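Local atomic coordinates of GGDEF and EAL domain-containing protein (Vibrio cholerae O1 str. 2010EL-1786, PDB entry 6PWK), a protein that probably acts as a c-di-GMP receptor that signals through its GGDEF and EAL domains to control cell adhesion and biofilm formation. Residues H302-E307 with Y353-Y358; V139-R144 with Y170-S175. One frame throughout, in Å; residues are numbered along the deposited sequence.

In the fold
The two contacts lie in different sheets of one chain, their centres about 32 Å apart and their nearest atoms about 11 Å apart, on opposite sides of the chain's centre. Contact 2 comes first and is complete before contact 1 begins: it joins strands 136-142 and 171-174 at one margin of the five-stranded GGDEF sheet. Contact 1 belongs to the EAL domain, where strands 301-305 and 353-356 are kept apart by strand 330-336 and meet through side chains around a magnesium ion. One contact is thus backbone pairing within a sheet, the other a polar cluster beside c-di-GMP, in two consecutive domains of a signalling receptor.

Contact 1: H302-E307 with Y353-Y358; sequences HFEIPE and YVKLDY. With MG (magnesium ion), chain E.
The carboxylate oxygen OE2 of E304 is gripped by two donors from strand 353-356, the next but one along the barrel. K355 NZ reaches it at 2.6 Å in a salt bridge, arriving on the syn side and 18° out of the carboxylate plane. The hydroxyl OH of Y353 donates to the same OE2 at 2.8 Å and takes the anti lone pair, the one away from OE1. OE2 lies at the edge of the tyrosine ring, near its plane, while the carboxylate itself is turned 75° from that plane. The other oxygen, E304 OE1, is a ligand of the magnesium ion at 2.2 Å. Between metal and donors the carboxylate is fixed in rotation.

The two strands are not direct neighbours. Their axes pass 8.9 Å apart because strand 330-336 runs between them, parallel to both, in the TIM-like beta/alpha barrel of the EAL domain, and the polar bonds across the gap are made by side chains. E218, N272 and D334 supply further ligands to the magnesium, which sits beside bound c-di-GMP. The lysine also has a second salt bridge, to E218, and a hydrogen bond to Q410; its chain runs out extended and then bends at CG-CD (chi3 -61°), carrying NZ across to the carboxylate.

Two residues before E304 on its strand, H302 approaches the same Y353 ring obliquely, with ND1 3.9 Å from CE2 of Y353. The two ring planes are near parallel but slid so far that they scarcely overlap, and NE2 of the histidine bonds to K352.

Contact 2: V139-R144 with Y170-S175; sequences VVSNKR and YGFISS
Parallel strand pairing joins V139-R144 to Y170-S175 at a margin of the GGDEF sheet, where strand 136-142, helix 148-164 and strand 171-174 form a beta-alpha-beta unit. Strand 171-174 is the outermost on this side within the chain. V139 sits between two residues of its neighbour, as parallel pairing requires: its N donates to G171 O at 2.8 Å, and its O accepts from I173 N at 3.2 Å. The bond from S141 N to I173 O is weak, but S175 N closes well on S141 O at 2.8 Å.

Side chains on the two faces meet different helices. V140 and I173 turn to helix 148-164, the crossover helix of the unit, with I173 against L154 and A158. V139 and S141 project from the other face, toward helix 106-118. There CG2 of V139 packs 3.4 Å from CD2 of F172 and also touches the ring of Y170, so that one methyl serves two aromatic neighbours. The phenylalanine ring also has a cation-pi partner in K110.

Toward the C-terminal ends of the segments polar side chains add to the backbone bonds. K143 folds back over the face that carries S141 and S174, and a bend at its last torsion (chi4 84°) helps to bring its amine there. Across the contact, K143 NZ donates to S174 OG at 3.0 Å; S174 OG is bonded to D176 as well. Within its own segment, K143 NZ also donates to S141 OG. The hydroxyl of S175 receives two consecutive backbone amides: K143 N donates to S175 OG at 2.8 Å, and R144 N makes a weak, more bent bond to it at an angle of 124°.

Contact 1: H302-E307 with Y353-Y358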
ATOM      1  N   HIS A 302      27.343  -1.816  -8.504  1.00 53.12           N
ATOM      2  CA  HIS A 302      26.873  -2.625  -7.387  1.00 57.98           C
ATOM      3  C   HIS A 302      25.756  -1.861  -6.690  1.00 60.09           C
ATOM      4  O   HIS A 302      25.949  -0.711  -6.283  1.00 59.15           O
ATOM      5  CB  HIS A 302      28.005  -2.932  -6.405  1.00 59.32           C
ATOM      6  CG  HIS A 302      29.047  -3.859  -6.947  1.00 69.35           C
ATOM      7  ND1 HIS A 302      30.108  -4.308  -6.191  1.00 68.52           N
ATOM      8  CD2 HIS A 302      29.192  -4.426  -8.169  1.00 73.37           C
ATOM      9  CE1 HIS A 302      30.862  -5.109  -6.923  1.00 72.40           C
ATOM     10  NE2 HIS A 302      30.327  -5.197  -8.127  1.00 74.66           N
ATOM     11  N   PHE A 303      24.593  -2.489  -6.559  1.00 57.03           N
ATOM     12  CA  PHE A 303      23.448  -1.871  -5.905  1.00 56.24           C
ATOM     13  C   PHE A 303      23.386  -2.341  -4.457  1.00 58.05           C
ATOM     14  O   PHE A 303      23.191  -3.531  -4.194  1.00 61.21           O
ATOM     15  CB  PHE A 303      22.152  -2.194  -6.648  1.00 50.11           C
ATOM     16  CG  PHE A 303      22.024  -1.484  -7.965  1.00 50.85           C
ATOM     17  CD1 PHE A 303      21.576  -0.175  -8.019  1.00 52.08           C
ATOM     18  CD2 PHE A 303      22.363  -2.119  -9.148  1.00 55.00           C
ATOM     19  CE1 PHE A 303      21.463   0.486  -9.228  1.00 56.85           C
ATOM     20  CE2 PHE A 303      22.251  -1.464 -10.361  1.00 55.78           C
ATOM     21  CZ  PHE A 303      21.801  -0.160 -10.401  1.00 54.88           C
ATOM     22  N   GLU A 304      23.557  -1.407  -3.525  1.00 56.20           N
ATOM     23  CA  GLU A 304      23.581  -1.722  -2.101  1.00 53.42           C
ATOM     24  C   GLU A 304      22.155  -1.655  -1.566  1.00 53.10           C
ATOM     25  O   GLU A 304      21.558  -0.575  -1.496  1.00 54.86           O
ATOM     26  CB  GLU A 304      24.507  -0.766  -1.354  1.00 51.67           C
ATOM     27  CG  GLU A 304      25.147  -1.379  -0.121  1.00 66.05           C
ATOM     28  CD  GLU A 304      26.527  -0.815   0.165  1.00 65.09           C
ATOM     29  OE1 GLU A 304      26.633   0.130   0.975  1.00 64.66           O
ATOM     30  OE2 GLU A 304      27.507  -1.313  -0.428  1.00 58.51           O
ATOM     31  N   ILE A 305      21.615  -2.803  -1.187  1.00 48.66           N
ATOM     32  CA  ILE A 305      20.226  -2.937  -0.756  1.00 53.95           C
ATOM     33  C   ILE A 305      20.214  -3.170   0.749  1.00 49.37           C
ATOM     34  O   ILE A 305      20.930  -4.055   1.232  1.00 47.58           O
ATOM     35  CB  ILE A 305      19.515  -4.089  -1.489  1.00 59.42           C
ATOM     36  CG1 ILE A 305      19.552  -3.852  -3.001  1.00 59.89           C
ATOM     37  CG2 ILE A 305      18.089  -4.232  -1.000  1.00 62.90           C
ATOM     38  CD1 ILE A 305      19.015  -5.006  -3.813  1.00 68.90           C
ATOM     39  N   PRO A 306      19.432  -2.411   1.518  1.00 49.69           N
ATOM     40  CA  PRO A 306      19.404  -2.620   2.970  1.00 53.24           C
ATOM     41  C   PRO A 306      18.839  -3.987   3.319  1.00 63.45           C
ATOM     42  O   PRO A 306      17.998  -4.539   2.606  1.00 61.97           O
ATOM     43  CB  PRO A 306      18.492  -1.492   3.475  1.00 49.51           C
ATOM     44  CG  PRO A 306      18.449  -0.490   2.361  1.00 44.72           C
ATOM     45  CD  PRO A 306      18.565  -1.296   1.107  1.00 48.37           C
ATOM     46  N   GLU A 307      19.319  -4.533   4.440  1.00 67.53           N
ATOM     47  CA  GLU A 307      18.843  -5.838   4.888  1.00 66.39           C
ATOM     48  C   GLU A 307      17.344  -5.826   5.160  1.00 65.40           C
ATOM     49  O   GLU A 307      16.672  -6.849   4.980  1.00 68.90           O
ATOM     50  CB  GLU A 307      19.613  -6.276   6.135  1.00 63.79           C
ATOM     51  CG  GLU A 307      19.109  -7.568   6.759  1.00 70.84           C
ATOM     52  CD  GLU A 307      20.041  -8.102   7.824  1.00 79.46           C
ATOM     53  OE1 GLU A 307      20.882  -8.968   7.501  1.00 81.98           O
ATOM     54  OE2 GLU A 307      19.937  -7.651   8.984  1.00 82.81           O
ATOM     55  N   TYR A 353      27.916  -9.565  -2.295  1.00 61.06           N
ATOM     56  CA  TYR A 353      28.664  -9.258  -1.086  1.00 65.47           C
ATOM     57  C   TYR A 353      27.690  -8.994   0.051  1.00 62.76           C
ATOM     58  O   TYR A 353      26.483  -8.844  -0.154  1.00 65.15           O
ATOM     59  CB  TYR A 353      29.590  -8.055  -1.286  1.00 61.92           C
ATOM     60  CG  TYR A 353      28.864  -6.759  -1.569  1.00 51.06           C
ATOM     61  CD1 TYR A 353      28.478  -5.915  -0.535  1.00 57.58           C
ATOM     62  CD2 TYR A 353      28.568  -6.378  -2.871  1.00 55.46           C
ATOM     63  CE1 TYR A 353      27.814  -4.729  -0.789  1.00 61.35           C
ATOM     64  CE2 TYR A 353      27.906  -5.193  -3.135  1.00 62.35           C
ATOM     65  CZ  TYR A 353      27.532  -4.373  -2.090  1.00 63.27           C
ATOM     66  OH  TYR A 353      26.873  -3.193  -2.348  1.00 71.13           O
ATOM     67  N   VAL A 354      28.235  -8.935   1.261  1.00 72.36           N
ATOM     68  CA  VAL A 354      27.495  -8.517   2.444  1.00 69.77           C
ATOM     69  C   VAL A 354      28.347  -7.497   3.186  1.00 61.06           C
ATOM     70  O   VAL A 354      29.491  -7.787   3.556  1.00 70.27           O
ATOM     71  CB  VAL A 354      27.126  -9.702   3.357  1.00 62.43           C
ATOM     72  CG1 VAL A 354      26.003 -10.516   2.735  1.00 54.14           C
ATOM     73  CG2 VAL A 354      28.335 -10.593   3.614  1.00 65.70           C
ATOM     74  N   LYS A 355      27.808  -6.297   3.372  1.00 62.14           N
ATOM     75  CA  LYS A 355      28.471  -5.252   4.139  1.00 58.30           C
ATOM     76  C   LYS A 355      27.916  -5.288   5.558  1.00 54.44           C
ATOM     77  O   LYS A 355      26.717  -5.074   5.761  1.00 56.03           O
ATOM     78  CB  LYS A 355      28.262  -3.881   3.497  1.00 53.40           C
ATOM     79  CG  LYS A 355      29.231  -2.815   3.981  1.00 57.50           C
ATOM     80  CD  LYS A 355      29.239  -1.611   3.050  1.00 52.84           C
ATOM     81  CE  LYS A 355      29.671  -2.002   1.645  1.00 53.35           C
ATOM     82  NZ  LYS A 355      29.781  -0.822   0.742  1.00 51.39           N
ATOM     83  N   LEU A 356      28.783  -5.574   6.525  1.00 60.27           N
ATOM     84  CA  LEU A 356      28.342  -5.795   7.895  1.00 58.13           C
ATOM     85  C   LEU A 356      27.650  -4.561   8.462  1.00 68.12           C
ATOM     86  O   LEU A 356      27.930  -3.425   8.070  1.00 71.24           O
ATOM     87  CB  LEU A 356      29.528  -6.170   8.782  1.00 64.04           C
ATOM     88  CG  LEU A 356      30.121  -7.566   8.597  1.00 70.59           C
ATOM     89  CD1 LEU A 356      31.424  -7.693   9.369  1.00 72.53           C
ATOM     90  CD2 LEU A 356      29.126  -8.619   9.047  1.00 69.57           C
ATOM     91  N   ASP A 357      26.725  -4.801   9.387  1.00 69.01           N
ATOM     92  CA  ASP A 357      26.138  -3.719  10.163  1.00 61.86           C
ATOM     93  C   ASP A 357      27.238  -2.984  10.917  1.00 61.12           C
ATOM     94  O   ASP A 357      28.085  -3.606  11.566  1.00 59.67           O
ATOM     95  CB  ASP A 357      25.094  -4.279  11.133  1.00 58.43           C
ATOM     96  CG  ASP A 357      24.311  -3.195  11.855  1.00 67.60           C
ATOM     97  OD1 ASP A 357      24.604  -1.997  11.656  1.00 74.52           O
ATOM     98  OD2 ASP A 357      23.391  -3.547  12.623  1.00 73.84           O
ATOM     99  N   TYR A 358      27.231  -1.653  10.823  1.00 56.88           N
ATOM    100  CA  TYR A 358      28.283  -0.865  11.454  1.00 56.24           C
ATOM    101  C   TYR A 358      28.244  -0.940  12.973  1.00 68.57           C
ATOM    102  O   TYR A 358      29.204  -0.507  13.618  1.00 77.06           O
ATOM    103  CB  TYR A 358      28.200   0.594  10.998  1.00 54.35           C
ATOM    104  CG  TYR A 358      27.117   1.425  11.656  1.00 55.73           C
ATOM    105  CD1 TYR A 358      25.827   1.458  11.141  1.00 57.69           C
ATOM    106  CD2 TYR A 358      27.396   2.200  12.775  1.00 49.92           C
ATOM    107  CE1 TYR A 358      24.840   2.226  11.734  1.00 54.25           C
ATOM    108  CE2 TYR A 358      26.418   2.969  13.375  1.00 54.81           C
ATOM    109  CZ  TYR A 358      25.143   2.978  12.851  1.00 64.62           C
ATOM    110  OH  TYR A 358      24.170   3.745  13.444  1.00 68.86           O
TER
HETATM  111 MG    MG E 703      25.627   1.441   2.365  1.00 45.01          MG

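Contact 2: V139-R144 with Y170-S175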
ATOM      1  N   VAL A 139      13.011  12.731  21.187  1.00 64.83           N
ATOM      2  CA  VAL A 139      12.673  13.644  22.271  1.00 71.84           C
ATOM      3  C   VAL A 139      13.223  15.023  21.932  1.00 74.30           C
ATOM      4  O   VAL A 139      14.335  15.147  21.404  1.00 81.02           O
ATOM      5  CB  VAL A 139      13.215  13.148  23.632  1.00 72.37           C
ATOM      6  CG1 VAL A 139      12.679  11.760  23.948  1.00 72.25           C
ATOM      7  CG2 VAL A 139      14.728  13.126  23.641  1.00 80.32           C
ATOM      8  N   VAL A 140      12.431  16.060  22.201  1.00 71.88           N
ATOM      9  CA  VAL A 140      12.878  17.440  22.045  1.00 77.74           C
ATOM     10  C   VAL A 140      12.528  18.213  23.307  1.00 85.53           C
ATOM     11  O   VAL A 140      11.491  17.967  23.935  1.00 89.37           O
ATOM     12  CB  VAL A 140      12.286  18.126  20.787  1.00 71.64           C
ATOM     13  CG1 VAL A 140      11.743  17.106  19.800  1.00 58.59           C
ATOM     14  CG2 VAL A 140      11.233  19.171  21.149  1.00 73.56           C
ATOM     15  N   SER A 141      13.415  19.125  23.693  1.00 81.43           N
ATOM     16  CA  SER A 141      13.197  20.018  24.820  1.00 84.50           C
ATOM     17  C   SER A 141      12.892  21.412  24.291  1.00 89.08           C
ATOM     18  O   SER A 141      13.642  21.945  23.467  1.00 87.97           O
ATOM     19  CB  SER A 141      14.418  20.060  25.738  1.00 80.04           C
ATOM     20  OG  SER A 141      15.499  20.727  25.113  1.00 84.92           O
ATOM     21  N   ASN A 142      11.794  21.995  24.764  1.00 88.62           N
ATOM     22  CA  ASN A 142      11.377  23.322  24.325  1.00 91.09           C
ATOM     23  C   ASN A 142      12.110  24.356  25.168  1.00100.09           C
ATOM     24  O   ASN A 142      11.757  24.596  26.324  1.00102.84           O
ATOM     25  CB  ASN A 142       9.864  23.480  24.437  1.00 90.69           C
ATOM     26  CG  ASN A 142       9.328  24.583  23.545  1.00 97.49           C
ATOM     27  OD1 ASN A 142       9.888  24.867  22.488  1.00100.23           O
ATOM     28  ND2 ASN A 142       8.234  25.208  23.968  1.00 99.51           N
ATOM     29  N   LYS A 143      13.142  24.967  24.587  1.00105.22           N
ATOM     30  CA  LYS A 143      13.909  26.019  25.243  1.00118.17           C
ATOM     31  C   LYS A 143      13.733  27.371  24.564  1.00122.78           C
ATOM     32  O   LYS A 143      14.435  28.327  24.909  1.00127.93           O
ATOM     33  CB  LYS A 143      15.390  25.635  25.302  1.00120.43           C
ATOM     34  CG  LYS A 143      15.659  24.301  25.994  1.00122.05           C
ATOM     35  CD  LYS A 143      17.089  24.220  26.508  1.00125.85           C
ATOM     36  CE  LYS A 143      17.411  22.845  27.077  1.00122.76           C
ATOM     37  NZ  LYS A 143      17.809  21.874  26.020  1.00115.78           N
ATOM     38  N   ARG A 144      12.821  27.467  23.597  1.00124.55           N
ATOM     39  CA  ARG A 144      12.429  28.729  22.987  1.00132.90           C
ATOM     40  C   ARG A 144      10.921  28.707  22.780  1.00136.46           C
ATOM     41  O   ARG A 144      10.274  27.664  22.904  1.00141.89           O
ATOM     42  CB  ARG A 144      13.158  28.976  21.658  1.00136.44           C
ATOM     43  CG  ARG A 144      14.654  29.217  21.793  1.00147.04           C
ATOM     44  CD  ARG A 144      15.294  29.547  20.453  1.00154.50           C
ATOM     45  NE  ARG A 144      16.705  29.898  20.597  1.00159.81           N
ATOM     46  CZ  ARG A 144      17.497  30.252  19.589  1.00157.46           C
ATOM     47  NH1 ARG A 144      17.021  30.305  18.353  1.00159.69           N
ATOM     48  NH2 ARG A 144      18.768  30.554  19.818  1.00153.26           N
ATOM     49  N   TYR A 170      17.972   7.176  21.986  1.00 75.37           N
ATOM     50  CA  TYR A 170      16.944   8.098  21.527  1.00 72.81           C
ATOM     51  C   TYR A 170      17.613   9.251  20.782  1.00 69.64           C
ATOM     52  O   TYR A 170      18.808   9.517  20.974  1.00 72.31           O
ATOM     53  CB  TYR A 170      16.104   8.625  22.693  1.00 58.16           C
ATOM     54  CG  TYR A 170      16.934   9.222  23.806  1.00 65.19           C
ATOM     55  CD1 TYR A 170      17.439   8.425  24.824  1.00 69.54           C
ATOM     56  CD2 TYR A 170      17.226  10.580  23.833  1.00 70.35           C
ATOM     57  CE1 TYR A 170      18.205   8.960  25.836  1.00 75.62           C
ATOM     58  CE2 TYR A 170      17.991  11.126  24.843  1.00 76.90           C
ATOM     59  CZ  TYR A 170      18.478  10.308  25.842  1.00 81.86           C
ATOM     60  OH  TYR A 170      19.243  10.837  26.853  1.00 91.37           O
ATOM     61  N   GLY A 171      16.842   9.917  19.950  1.00 65.00           N
ATOM     62  CA  GLY A 171      17.292  11.100  19.245  1.00 57.74           C
ATOM     63  C   GLY A 171      16.850  12.356  19.971  1.00 61.40           C
ATOM     64  O   GLY A 171      15.657  12.571  20.188  1.00 69.30           O
ATOM     65  N   PHE A 172      17.824  13.181  20.345  1.00 69.53           N
ATOM     66  CA  PHE A 172      17.586  14.396  21.117  1.00 67.01           C
ATOM     67  C   PHE A 172      17.906  15.616  20.266  1.00 68.70           C
ATOM     68  O   PHE A 172      19.014  15.733  19.732  1.00 79.38           O
ATOM     69  CB  PHE A 172      18.429  14.407  22.394  1.00 78.82           C
ATOM     70  CG  PHE A 172      18.074  15.514  23.355  1.00 86.83           C
ATOM     71  CD1 PHE A 172      18.550  16.804  23.164  1.00 92.88           C
ATOM     72  CD2 PHE A 172      17.279  15.260  24.460  1.00 89.29           C
ATOM     73  CE1 PHE A 172      18.224  17.815  24.048  1.00 98.37           C
ATOM     74  CE2 PHE A 172      16.951  16.267  25.346  1.00 94.01           C
ATOM     75  CZ  PHE A 172      17.425  17.545  25.140  1.00 99.92           C
ATOM     76  N   ILE A 173      16.937  16.521  20.149  1.00 66.98           N
ATOM     77  CA  ILE A 173      17.126  17.825  19.525  1.00 75.47           C
ATOM     78  C   ILE A 173      16.522  18.872  20.449  1.00 81.13           C
ATOM     79  O   ILE A 173      15.390  18.711  20.912  1.00 76.62           O
ATOM     80  CB  ILE A 173      16.473  17.904  18.131  1.00 79.57           C
ATOM     81  CG1 ILE A 173      17.049  16.841  17.196  1.00 81.91           C
ATOM     82  CG2 ILE A 173      16.660  19.286  17.528  1.00 81.68           C
ATOM     83  CD1 ILE A 173      16.497  16.913  15.784  1.00 71.57           C
ATOM     84  N   SER A 174      17.268  19.935  20.722  1.00 94.57           N
ATOM     85  CA  SER A 174      16.743  21.031  21.522  1.00 92.07           C
ATOM     86  C   SER A 174      16.106  22.070  20.610  1.00 87.92           C
ATOM     87  O   SER A 174      16.567  22.301  19.491  1.00 84.02           O
ATOM     88  CB  SER A 174      17.850  21.668  22.363  1.00100.75           C
ATOM     89  OG  SER A 174      17.342  22.742  23.135  1.00111.22           O
ATOM     90  N   SER A 175      15.030  22.697  21.098  1.00 90.48           N
ATOM     91  CA  SER A 175      14.278  23.635  20.267  1.00 97.86           C
ATOM     92  C   SER A 175      15.108  24.846  19.861  1.00103.37           C
ATOM     93  O   SER A 175      14.747  25.539  18.903  1.00108.82           O
ATOM     94  CB  SER A 175      13.017  24.100  20.996  1.00107.33           C
ATOM     95  OG  SER A 175      13.275  25.259  21.769  1.00121.04           O
TER